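Local coordinates for uncharacterized protein (Bacteroides eggerthii, PDB 4GDZ), which is of unknown function, belongs to the DUF4251 family and carries a bound magnesium ion on its antiparallel beta-sheet fold, at residues Asp31-Ser34 / Tyr35-Val39. Residues are numbered along the deposited sequence; the frame is centred on the assembly and turned at random.
Sequences DAVS and YDDAV
Val33 and Asp37 stand one helical turn apart, and their first torsions set the contact: CG1 of Val33 is anti to the backbone N (chi1 170°), while CG of Asp37 is anti to its own carbonyl carbon (chi1 -70°), beside its N and back toward Val33. The two side chains run alongside one another, CG1 of Val33 coming 3.8 Å from OD2 of Asp37. OD1 of Asp37 is 3.3 Å from O of Val33, but both are acceptors and no hydrogen bond forms. Asp37 N donates to Val33 O at 2.9 Å. With Tyr35 N to Asp31 O (2.8 Å), Asp36 N to Ala32 O (3.1 Å, N-H...O 173°, the straightest) and Ala38 N to Ser34 O (2.9 Å), these i+4 to i bonds show alpha-helical bonding in this part of helix 28-44, which lies against the antiparallel sheet. Replacing Asp37 with an alanine would probably remove the carboxylate alongside Val33 CG1 and leave Gln166 NE2 without its weak hydrogen bond to OD2. On the sheet-facing side, Tyr35, Ala38 and Val39 touch Leu135 of strand 128-135, and Val39 CG2 lies 3.4 Å above one face of the Tyr35 ring, over its outer part. The phenol OH of Tyr35 is hydrogen-bonded to Gly114 O.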
ATOM      1  N   ASP A  31      -8.947 -21.237   1.359  1.00110.03           N
ATOM      2  CA  ASP A  31      -8.932 -19.966   0.621  1.00107.50           C
ATOM      3  C   ASP A  31      -9.296 -20.131  -0.866  1.00 98.33           C
ATOM      4  O   ASP A  31     -10.032 -19.304  -1.415  1.00 88.59           O
ATOM      5  CB  ASP A  31      -7.554 -19.298   0.742  1.00113.95           C
ATOM      6  CG  ASP A  31      -7.219 -18.881   2.168  1.00120.31           C
ATOM      7  OD1 ASP A  31      -8.146 -18.541   2.940  1.00125.12           O
ATOM      8  OD2 ASP A  31      -6.015 -18.877   2.506  1.00122.94           O
ATOM      9  N   ALA A  32      -8.783 -21.195  -1.495  1.00100.88           N
ATOM     10  CA  ALA A  32      -9.080 -21.536  -2.898  1.00 99.65           C
ATOM     11  C   ALA A  32     -10.581 -21.738  -3.163  1.00105.52           C
ATOM     12  O   ALA A  32     -11.077 -21.299  -4.205  1.00 84.38           O
ATOM     13  CB  ALA A  32      -8.297 -22.783  -3.324  1.00 83.37           C
ATOM     14  N   VAL A  33     -11.285 -22.417  -2.238  1.00103.80           N
ATOM     15  CA  VAL A  33     -12.756 -22.611  -2.318  1.00 90.82           C
ATOM     16  C   VAL A  33     -13.502 -21.286  -2.123  1.00 84.80           C
ATOM     17  O   VAL A  33     -14.476 -21.031  -2.819  1.00 80.25           O
ATOM     18  CB  VAL A  33     -13.294 -23.668  -1.299  1.00 94.97           C
ATOM     19  CG1 VAL A  33     -14.825 -23.669  -1.249  1.00 83.17           C
ATOM     20  CG2 VAL A  33     -12.766 -25.065  -1.635  1.00 85.20           C
ATOM     21  N   SER A  34     -13.050 -20.473  -1.161  1.00 74.99           N
ATOM     22  CA  SER A  34     -13.567 -19.139  -0.939  1.00 80.73           C
ATOM     23  C   SER A  34     -13.406 -18.278  -2.188  1.00 72.86           C
ATOM     24  O   SER A  34     -14.281 -17.476  -2.484  1.00 65.26           O
ATOM     25  CB  SER A  34     -12.821 -18.448   0.199  1.00 78.22           C
ATOM     26  OG  SER A  34     -13.277 -18.909   1.430  1.00 80.56           O
ATOM     27  N   TYR A  35     -12.277 -18.410  -2.885  1.00 70.38           N
ATOM     28  CA  TYR A  35     -12.067 -17.659  -4.132  1.00 69.10           C
ATOM     29  C   TYR A  35     -13.097 -18.092  -5.188  1.00 68.72           C
ATOM     30  O   TYR A  35     -13.768 -17.254  -5.770  1.00 66.78           O
ATOM     31  CB  TYR A  35     -10.647 -17.839  -4.682  1.00 72.81           C
ATOM     32  CG  TYR A  35     -10.509 -17.345  -6.115  1.00 70.37           C
ATOM     33  CD1 TYR A  35     -10.326 -15.992  -6.394  1.00 64.46           C
ATOM     34  CD2 TYR A  35     -10.599 -18.232  -7.187  1.00 73.78           C
ATOM     35  CE1 TYR A  35     -10.233 -15.533  -7.705  1.00 64.10           C
ATOM     36  CE2 TYR A  35     -10.498 -17.796  -8.494  1.00 73.07           C
ATOM     37  CZ  TYR A  35     -10.306 -16.446  -8.755  1.00 71.02           C
ATOM     38  OH  TYR A  35     -10.202 -16.028 -10.070  1.00 66.66           O
ATOM     39  N   ASP A  36     -13.207 -19.394  -5.433  1.00 64.94           N
ATOM     40  CA  ASP A  36     -14.234 -19.935  -6.349  1.00 71.54           C
ATOM     41  C   ASP A  36     -15.648 -19.457  -5.995  1.00 69.35           C
ATOM     42  O   ASP A  36     -16.423 -19.101  -6.893  1.00 73.15           O
ATOM     43  CB  ASP A  36     -14.230 -21.467  -6.340  1.00 80.04           C
ATOM     44  CG  ASP A  36     -13.026 -22.077  -7.064  1.00 88.17           C
ATOM     45  OD1 ASP A  36     -12.187 -21.346  -7.651  1.00 83.20           O
ATOM     46  OD2 ASP A  36     -12.942 -23.321  -7.054  1.00 96.39           O
ATOM     47  N   ASP A  37     -15.981 -19.458  -4.699  1.00 69.78           N
ATOM     48  CA  ASP A  37     -17.297 -19.014  -4.231  1.00 68.49           C
ATOM     49  C   ASP A  37     -17.480 -17.516  -4.533  1.00 65.13           C
ATOM     50  O   ASP A  37     -18.569 -17.089  -4.938  1.00 63.63           O
ATOM     51  CB  ASP A  37     -17.460 -19.206  -2.706  1.00 70.29           C
ATOM     52  CG  ASP A  37     -17.551 -20.674  -2.274  1.00 82.03           C
ATOM     53  OD1 ASP A  37     -17.725 -21.574  -3.129  1.00 72.12           O
ATOM     54  OD2 ASP A  37     -17.454 -20.913  -1.043  1.00 76.46           O
ATOM     55  N   ALA A  38     -16.425 -16.720  -4.297  1.00 60.26           N
ATOM     56  CA  ALA A  38     -16.469 -15.264  -4.537  1.00 62.69           C
ATOM     57  C   ALA A  38     -16.677 -14.978  -6.018  1.00 60.68           C
ATOM     58  O   ALA A  38     -17.515 -14.158  -6.367  1.00 61.40           O
ATOM     59  CB  ALA A  38     -15.207 -14.584  -4.029  1.00 60.75           C
ATOM     60  N   VAL A  39     -15.955 -15.692  -6.881  1.00 63.10           N
ATOM     61  CA  VAL A  39     -16.099 -15.544  -8.336  1.00 63.65           C
ATOM     62  C   VAL A  39     -17.500 -15.921  -8.824  1.00 67.24           C
ATOM     63  O   VAL A  39     -18.111 -15.176  -9.599  1.00 62.48           O
ATOM     64  CB  VAL A  39     -15.033 -16.355  -9.107  1.00 74.17           C
ATOM     65  CG1 VAL A  39     -15.373 -16.413 -10.591  1.00 68.15           C
ATOM     66  CG2 VAL A  39     -13.646 -15.756  -8.878  1.00 63.45           C
TER